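Local coordinates for protein Xaa-Pro Dipeptidase (Alteromonas macleodii, PDB 2QS8) that probably hydrolyses dipeptides, releasing the C-terminal residue, as a metal-dependent carboxypeptidase of the amidohydrolase superfamily, here with methionine bound in its active site, at residues Val119-Arg124 with Asp188-Ile193; Leu266-Gly271 with Tyr317-Lys322; Ala385-Pro390 with Asn399-Ile404. All blocks are in the same frame, centred on the assembly; numbering follows the deposited sequence.

In the fold
The three contacts follow one another along the chain and do not touch. They lie about 29 to 31 Å apart between centres, with nearest atoms about 14 to 15 Å apart. Contact 1 joins helix 119-128 to the turn that leads into strand 192-196 of the TIM barrel. Contact 2 joins the C-terminal ends of two helices, 261-270 and 299-319. Contact 3 pairs strands 383-386 and 400-405, in the mixed sheet that also holds 60-67. None includes a magnesium ligand or a residue of the methionine pocket. Strand 192-196 runs on toward Gly200, Val201 and Leu202 of that pocket, and strand 60-67 leads to the magnesium ligands His69 and His71.

Contact 1. Residues Val119-Arg124 with Asp188-Ile193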
loop_
_atom_site.group_PDB
_atom_site.type_symbol
_atom_site.label_atom_id
_atom_site.label_comp_id
_atom_site.label_asym_id
_atom_site.label_seq_id
_atom_site.Cartn_x
_atom_site.Cartn_y
_atom_site.Cartn_z
ATOM N N VAL A 119 12.530 24.679 6.070
ATOM C CA VAL A 119 13.412 25.840 6.086
ATOM C C VAL A 119 12.875 27.000 5.230
ATOM O O VAL A 119 12.504 28.044 5.763
ATOM C CB VAL A 119 14.842 25.453 5.645
ATOM C CG1 VAL A 119 15.780 26.656 5.769
ATOM C CG2 VAL A 119 15.350 24.305 6.513
ATOM N N ALA A 120 12.822 26.825 3.918
ATOM C CA ALA A 120 12.314 27.888 3.055
ATOM C C ALA A 120 10.858 28.273 3.406
ATOM O O ALA A 120 10.491 29.448 3.357
ATOM C CB ALA A 120 12.406 27.464 1.581
ATOM N N ILE A 121 10.032 27.292 3.756
ATOM C CA ILE A 121 8.651 27.592 4.098
ATOM C C ILE A 121 8.601 28.540 5.308
ATOM O O ILE A 121 7.880 29.541 5.297
ATOM C CB ILE A 121 7.877 26.306 4.412
ATOM C CG1 ILE A 121 7.635 25.527 3.111
ATOM C CG2 ILE A 121 6.585 26.632 5.141
ATOM C CD1 ILE A 121 7.220 24.092 3.323
ATOM N N SER A 122 9.371 28.228 6.344
ATOM C CA SER A 122 9.397 29.077 7.532
ATOM C C SER A 122 10.013 30.450 7.235
ATOM O O SER A 122 9.541 31.478 7.713
ATOM C CB SER A 122 10.181 28.399 8.658
ATOM O OG SER A 122 9.568 27.183 9.044
ATOM N N LEU A 123 11.065 30.467 6.432
ATOM C CA LEU A 123 11.724 31.718 6.103
ATOM C C LEU A 123 10.774 32.616 5.302
ATOM O O LEU A 123 10.663 33.819 5.567
ATOM C CB LEU A 123 12.995 31.437 5.308
ATOM C CG LEU A 123 13.936 32.621 5.096
ATOM C CD1 LEU A 123 14.276 33.237 6.453
ATOM C CD2 LEU A 123 15.195 32.165 4.369
ATOM N N ARG A 124 10.089 32.009 4.337
ATOM C CA ARG A 124 9.130 32.718 3.492
ATOM C C ARG A 124 8.075 33.380 4.364
ATOM O O ARG A 124 7.802 34.565 4.216
ATOM C CB ARG A 124 8.439 31.743 2.529
ATOM C CG ARG A 124 7.295 32.355 1.737
ATOM C CD ARG A 124 6.373 31.276 1.183
ATOM N NE ARG A 124 5.563 30.659 2.231
ATOM C CZ ARG A 124 4.966 29.477 2.121
ATOM N NH1 ARG A 124 5.084 28.765 1.006
ATOM N NH2 ARG A 124 4.250 29.010 3.133
ATOM N N ASP A 188 2.607 20.878 4.753
ATOM C CA ASP A 188 3.699 21.613 5.378
ATOM C C ASP A 188 3.655 23.110 5.042
ATOM O O ASP A 188 4.241 23.919 5.756
ATOM C CB ASP A 188 5.059 21.060 4.951
ATOM C CG ASP A 188 5.288 19.626 5.408
ATOM O OD1 ASP A 188 4.776 19.231 6.480
ATOM O OD2 ASP A 188 6.003 18.901 4.695
ATOM N N GLY A 189 2.969 23.459 3.954
ATOM C CA GLY A 189 2.868 24.849 3.543
ATOM C C GLY A 189 3.622 25.206 2.267
ATOM O O GLY A 189 3.827 26.380 1.992
ATOM N N ALA A 190 4.030 24.212 1.480
ATOM C CA ALA A 190 4.770 24.475 0.237
ATOM C C ALA A 190 3.931 25.115 -0.882
ATOM O O ALA A 190 2.723 24.893 -0.968
ATOM C CB ALA A 190 5.388 23.183 -0.274
ATOM N N ASP A 191 4.579 25.907 -1.733
ATOM C CA ASP A 191 3.911 26.562 -2.864
ATOM C C ASP A 191 3.945 25.628 -4.063
ATOM O O ASP A 191 3.066 25.671 -4.924
ATOM C CB ASP A 191 4.619 27.865 -3.266
ATOM C CG ASP A 191 4.689 28.872 -2.144
ATOM O OD1 ASP A 191 5.791 29.064 -1.577
ATOM O OD2 ASP A 191 3.638 29.470 -1.838
ATOM N N GLY A 192 4.975 24.788 -4.117
ATOM C CA GLY A 192 5.118 23.860 -5.221
ATOM C C GLY A 192 5.769 22.543 -4.853
ATOM O O GLY A 192 6.036 22.252 -3.683
ATOM N N ILE A 193 6.037 21.746 -5.882
ATOM C CA ILE A 193 6.631 20.431 -5.713
ATOM C C ILE A 193 7.929 20.296 -6.473
ATOM O O ILE A 193 8.089 20.840 -7.568
ATOM C CB ILE A 193 5.668 19.328 -6.217
ATOM C CG1 ILE A 193 4.400 19.303 -5.365
ATOM C CG2 ILE A 193 6.366 17.965 -6.196
ATOM C CD1 ILE A 193 4.626 18.908 -3.900
#
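Arg124 reaches from helix 119-128 and grips the carbonyl of Gly189 end-on. Its NH1 and NH2 both donate to that one oxygen, Gly189 O, each at 2.9 Å. Neither bond is straight, with N-H...O angles near 143°, as expected when two nitrogens share one acceptor. The oxygen lies close to the guanidinium plane. NH1 has a second partner: it forms a salt bridge with OD1 of Asp191 at 2.7 Å. Here the flat groups do not lie in one plane. The guanidinium and carboxylate planes are 67° apart, and OD1 is met from above the carboxylate. A bend at chi3 of Arg124 (72°) turns the guanidinium edge toward 188-193. OD1 of Asp191 also accepts from the backbone N of Ala139, in strand 136-139. The carboxylate of Asp188 turns away from this contact and is held by Arg185 and Gln184.

Beside the polar group, Ile121 supplies the apolar part. Its CG2 lies 3.6 Å from Asp188 O, and its CD1 packs against Ala190 N at 3.7 Å and Ala190 CB at 4.1 Å. Gly189 has positive phi and is the C-prime residue of a Schellman motif that ends helix 175-188, with Ala190 N bonded back to Arg185 O. The turn that follows leads into strand 192-196, so the contact ties helix 119-128 to a helix-to-strand turn of the TIM barrel. The two N-H bonds to Gly189 O and the ion pair with Asp191 together fix the rotation of the guanidinium. Its positive charge would probably also keep Asp191 ionised.

Contact 2. Residues Leu266-Gly271 with Tyr317-Lys322; sequences LMIENG and YEKGVK
Ile268 and Val321 mark the closest approach of the two backbones, with their CA atoms 5.6 Å apart. Both segments hold the C-terminal end of a helix: Gly271 follows helix 261-270 and Gly320 follows helix 299-319. Each glycine has positive phi and is the C-prime residue of a Schellman motif. A water links the segments. It accepts from Lys322 N at 2.8 Å and donates a weak bond to Met267 O.

Ile268 carries much of the side-chain packing. Its CG1 lies anti to the carbonyl carbon (chi1 -65°), and the extended chain beyond it brings CD1 to 3.5 Å from Lys319 O. CD1 also touches Lys319 CG, with the two side chains crossing at about a right angle. CG1 of Ile268 meets CG2 of Val321 at 4.1 Å. In the amidohydrolase TIM barrel this joins two outer helices where their chains turn toward barrel strands; strand 273-275 follows the first, and its Tyr274 packs on both Met267 and Val321. Met267 is a selenomethionine. Its bend at chi3 (80°) brings CE to 3.9 Å from Val321 CG1, the other branch of the valine. Farther along, the aliphatic part of Lys322 lies over Gly271, its CD 3.9 Å from Gly271 CA.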
loop_
_atom_site.group_PDB
_atom_site.type_symbol
_atom_site.label_atom_id
_atom_site.label_comp_id
_atom_site.label_asym_id
_atom_site.label_seq_id
_atom_site.Cartn_x
_atom_site.Cartn_y
_atom_site.Cartn_z
ATOM N N LEU A 266 10.053 17.643 -27.203
ATOM C CA LEU A 266 8.973 17.386 -26.264
ATOM C C LEU A 266 8.775 18.609 -25.378
ATOM O O LEU A 266 7.651 19.026 -25.136
ATOM C CB LEU A 266 9.287 16.160 -25.405
ATOM C CG LEU A 266 9.064 14.813 -26.093
ATOM C CD1 LEU A 266 9.615 13.693 -25.229
ATOM C CD2 LEU A 266 7.568 14.610 -26.345
HETATM N N MSE A 267 9.869 19.194 -24.899
HETATM C CA MSE A 267 9.764 20.371 -24.047
HETATM C C MSE A 267 9.160 21.563 -24.773
HETATM O O MSE A 267 8.421 22.349 -24.182
HETATM C CB MSE A 267 11.132 20.740 -23.497
HETATM C CG MSE A 267 11.576 19.839 -22.377
HETATM SE SE MSE A 267 13.340 20.416 -21.767
HETATM C CE MSE A 267 12.835 21.944 -20.618
ATOM N N ILE A 268 9.470 21.683 -26.058
ATOM C CA ILE A 268 8.933 22.768 -26.859
ATOM C C ILE A 268 7.436 22.554 -27.068
ATOM O O ILE A 268 6.646 23.484 -26.954
ATOM C CB ILE A 268 9.630 22.839 -28.230
ATOM C CG1 ILE A 268 11.101 23.209 -28.030
ATOM C CG2 ILE A 268 8.943 23.868 -29.116
ATOM C CD1 ILE A 268 11.929 23.129 -29.284
ATOM N N GLU A 269 7.055 21.319 -27.364
ATOM C CA GLU A 269 5.653 20.985 -27.598
ATOM C C GLU A 269 4.775 21.156 -26.365
ATOM O O GLU A 269 3.619 21.556 -26.472
ATOM C CB GLU A 269 5.547 19.545 -28.085
ATOM C CG GLU A 269 4.148 19.096 -28.449
ATOM C CD GLU A 269 4.048 17.581 -28.576
ATOM O OE1 GLU A 269 4.912 16.975 -29.252
ATOM O OE2 GLU A 269 3.103 16.994 -28.001
ATOM N N ASN A 270 5.326 20.834 -25.198
ATOM C CA ASN A 270 4.590 20.930 -23.942
ATOM C C ASN A 270 4.799 22.275 -23.244
ATOM O O ASN A 270 4.170 22.552 -22.229
ATOM C CB ASN A 270 5.009 19.792 -22.999
ATOM C CG ASN A 270 4.578 18.418 -23.501
ATOM O OD1 ASN A 270 3.392 18.095 -23.519
ATOM N ND2 ASN A 270 5.543 17.609 -23.911
ATOM N N GLY A 271 5.684 23.100 -23.796
ATOM C CA GLY A 271 5.964 24.397 -23.202
ATOM C C GLY A 271 6.617 24.282 -21.834
ATOM O O GLY A 271 6.268 25.012 -20.910
ATOM N N TYR A 317 19.108 26.316 -26.150
ATOM C CA TYR A 317 18.800 27.690 -26.522
ATOM C C TYR A 317 18.591 27.849 -28.024
ATOM O O TYR A 317 17.578 28.389 -28.455
ATOM C CB TYR A 317 19.909 28.641 -26.073
ATOM C CG TYR A 317 19.697 30.047 -26.571
ATOM C CD1 TYR A 317 18.632 30.814 -26.110
ATOM C CD2 TYR A 317 20.537 30.595 -27.540
ATOM C CE1 TYR A 317 18.404 32.096 -26.602
ATOM C CE2 TYR A 317 20.319 31.874 -28.042
ATOM C CZ TYR A 317 19.251 32.617 -27.571
ATOM O OH TYR A 317 19.018 33.877 -28.080
ATOM N N GLU A 318 19.548 27.386 -28.816
ATOM C CA GLU A 318 19.438 27.505 -30.266
ATOM C C GLU A 318 18.207 26.766 -30.795
ATOM O O GLU A 318 17.526 27.247 -31.696
ATOM C CB GLU A 318 20.707 26.973 -30.931
ATOM C CG GLU A 318 21.982 27.583 -30.365
ATOM C CD GLU A 318 23.240 27.078 -31.055
ATOM O OE1 GLU A 318 23.286 25.883 -31.429
ATOM O OE2 GLU A 318 24.191 27.871 -31.207
ATOM N N LYS A 319 17.916 25.604 -30.219
ATOM C CA LYS A 319 16.761 24.809 -30.628
ATOM C C LYS A 319 15.440 25.515 -30.306
ATOM O O LYS A 319 14.386 25.141 -30.822
ATOM C CB LYS A 319 16.793 23.449 -29.939
ATOM C CG LYS A 319 15.709 22.493 -30.392
ATOM C CD LYS A 319 16.010 21.928 -31.771
ATOM C CE LYS A 319 14.973 20.891 -32.184
ATOM N NZ LYS A 319 15.336 20.247 -33.479
ATOM N N GLY A 320 15.493 26.522 -29.438
ATOM C CA GLY A 320 14.287 27.254 -29.096
ATOM C C GLY A 320 13.544 26.812 -27.847
ATOM O O GLY A 320 12.380 27.170 -27.661
ATOM N N VAL A 321 14.203 26.031 -26.992
ATOM C CA VAL A 321 13.603 25.563 -25.747
ATOM C C VAL A 321 13.433 26.744 -24.791
ATOM O O VAL A 321 14.335 27.564 -24.647
ATOM C CB VAL A 321 14.497 24.498 -25.071
ATOM C CG1 VAL A 321 13.948 24.143 -23.697
ATOM C CG2 VAL A 321 14.583 23.264 -25.942
ATOM N N LYS A 322 12.281 26.837 -24.137
ATOM C CA LYS A 322 12.047 27.925 -23.198
ATOM C C LYS A 322 13.049 27.820 -22.049
ATOM O O LYS A 322 13.320 26.726 -21.544
ATOM C CB LYS A 322 10.615 27.872 -22.672
ATOM C CG LYS A 322 9.577 28.020 -23.769
ATOM C CD LYS A 322 8.219 27.534 -23.302
ATOM C CE LYS A 322 7.559 28.534 -22.393
ATOM N NZ LYS A 322 7.172 29.734 -23.184
HETATM O O HOH W 1 10.163 24.964 -24.109
#

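Contact 3. Residues Ala385-Pro390 with Asn399-Ile404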
loop_
_atom_site.group_PDB
_atom_site.type_symbol
_atom_site.label_atom_id
_atom_site.label_comp_id
_atom_site.label_asym_id
_atom_site.label_seq_id
_atom_site.Cartn_x
_atom_site.Cartn_y
_atom_site.Cartn_z
ATOM N N ALA A 385 19.034 48.514 -9.443
ATOM C CA ALA A 385 19.819 49.434 -10.249
ATOM C C ALA A 385 21.283 49.052 -10.132
ATOM O O ALA A 385 21.685 48.435 -9.155
ATOM C CB ALA A 385 19.603 50.850 -9.776
ATOM N N VAL A 386 22.078 49.414 -11.133
ATOM C CA VAL A 386 23.499 49.094 -11.135
ATOM C C VAL A 386 24.223 50.126 -11.981
ATOM O O VAL A 386 23.638 50.675 -12.912
ATOM C CB VAL A 386 23.746 47.692 -11.740
ATOM C CG1 VAL A 386 23.224 47.637 -13.168
ATOM C CG2 VAL A 386 25.218 47.356 -11.701
ATOM N N LYS A 387 25.482 50.401 -11.648
ATOM C CA LYS A 387 26.281 51.351 -12.410
ATOM C C LYS A 387 26.893 50.600 -13.583
ATOM O O LYS A 387 27.637 49.637 -13.398
ATOM C CB LYS A 387 27.392 51.942 -11.545
ATOM C CG LYS A 387 26.907 52.874 -10.451
ATOM C CD LYS A 387 28.079 53.378 -9.619
ATOM C CE LYS A 387 27.616 54.218 -8.440
ATOM N NZ LYS A 387 28.759 54.644 -7.570
ATOM N N GLY A 388 26.566 51.026 -14.794
ATOM C CA GLY A 388 27.103 50.363 -15.965
ATOM C C GLY A 388 26.008 49.830 -16.859
ATOM O O GLY A 388 24.834 49.885 -16.509
ATOM N N ASN A 389 26.395 49.314 -18.017
ATOM C CA ASN A 389 25.444 48.776 -18.980
ATOM C C ASN A 389 25.525 47.253 -19.014
ATOM O O ASN A 389 26.477 46.688 -19.546
ATOM C CB ASN A 389 25.741 49.326 -20.376
ATOM C CG ASN A 389 24.600 49.090 -21.348
ATOM O OD1 ASN A 389 23.963 48.030 -21.337
ATOM N ND2 ASN A 389 24.341 50.077 -22.207
ATOM N N PRO A 390 24.521 46.569 -18.442
ATOM C CA PRO A 390 24.485 45.104 -18.408
ATOM C C PRO A 390 24.522 44.456 -19.790
ATOM O O PRO A 390 25.034 43.347 -19.946
ATOM C CB PRO A 390 23.179 44.814 -17.675
ATOM C CG PRO A 390 23.039 45.990 -16.766
ATOM C CD PRO A 390 23.406 47.134 -17.662
ATOM N N ASN A 399 27.638 44.011 -9.209
ATOM C CA ASN A 399 27.617 45.206 -8.375
ATOM C C ASN A 399 26.286 45.939 -8.254
ATOM O O ASN A 399 26.253 47.168 -8.233
ATOM C CB ASN A 399 28.692 46.179 -8.866
ATOM C CG ASN A 399 30.038 45.501 -9.072
ATOM O OD1 ASN A 399 30.663 45.653 -10.123
ATOM N ND2 ASN A 399 30.492 44.752 -8.065
ATOM N N VAL A 400 25.190 45.190 -8.170
ATOM C CA VAL A 400 23.875 45.795 -7.996
ATOM C C VAL A 400 23.959 46.574 -6.690
ATOM O O VAL A 400 24.326 46.010 -5.671
ATOM C CB VAL A 400 22.790 44.728 -7.864
ATOM C CG1 VAL A 400 21.474 45.379 -7.479
ATOM C CG2 VAL A 400 22.661 43.954 -9.173
ATOM N N ASP A 401 23.629 47.859 -6.717
ATOM C CA ASP A 401 23.722 48.675 -5.511
ATOM C C ASP A 401 22.403 49.278 -5.034
ATOM O O ASP A 401 22.373 50.048 -4.071
ATOM C CB ASP A 401 24.760 49.785 -5.717
ATOM C CG ASP A 401 24.320 50.821 -6.739
ATOM O OD1 ASP A 401 23.837 50.430 -7.823
ATOM O OD2 ASP A 401 24.463 52.029 -6.456
ATOM N N VAL A 402 21.309 48.927 -5.702
ATOM C CA VAL A 402 20.002 49.430 -5.308
ATOM C C VAL A 402 18.986 48.310 -5.425
ATOM O O VAL A 402 18.876 47.663 -6.464
ATOM C CB VAL A 402 19.548 50.640 -6.195
ATOM C CG1 VAL A 402 18.103 51.029 -5.871
ATOM C CG2 VAL A 402 20.450 51.836 -5.949
ATOM N N VAL A 403 18.245 48.076 -4.356
ATOM C CA VAL A 403 17.242 47.029 -4.368
ATOM C C VAL A 403 15.972 47.548 -3.725
ATOM O O VAL A 403 15.979 47.940 -2.557
ATOM C CB VAL A 403 17.718 45.772 -3.592
ATOM C CG1 VAL A 403 16.637 44.701 -3.617
ATOM C CG2 VAL A 403 19.012 45.243 -4.192
ATOM N N ILE A 404 14.894 47.560 -4.506
ATOM C CA ILE A 404 13.588 48.002 -4.032
ATOM C C ILE A 404 12.631 46.829 -4.144
ATOM O O ILE A 404 12.556 46.178 -5.180
ATOM C CB ILE A 404 13.031 49.171 -4.871
ATOM C CG1 ILE A 404 13.990 50.366 -4.786
ATOM C CG2 ILE A 404 11.657 49.562 -4.357
ATOM C CD1 ILE A 404 13.617 51.549 -5.669
HETATM O O HOH W 2 26.908 49.528 -9.506
#
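An antiparallel hydrogen-bonded pair joins Ala385 to Val402, with Ala385 N donating to Val402 O at 3.1 Å. The bond back across the strands comes from Asp401 N to Ala385 O, at 3.2 Å. Asp401 and Val402 therefore both face Ala385, a classic beta bulge in strand 400-405. On one face of the sheet, Ala385 CB meets Val402 CB at 3.6 Å, and Leu56 of strand 52-56 packs on both residues. On the other face, Val386 sends CG2 to 3.6 Å from Asn399 O. Val400 uses CG1, which is anti to its own backbone N (chi1 172°), to touch Ala385 O. Strand 400-405 lies between 383-386 and 408-411 in the mixed sheet of the beta domain beside the TIM barrel; 383-386 links it to 60-67. Asp401 has CG between its backbone N and carbonyl carbon (chi1 68°), and this brings OD1 to 3.2 Å from Ala385 O, two acceptors with no bond between them. Lys387 stays at longer range, with NZ 5.2 Å from Asp401 OD2. A water accepts from Lys387 N at 2.7 Å and donates to Asn399 O.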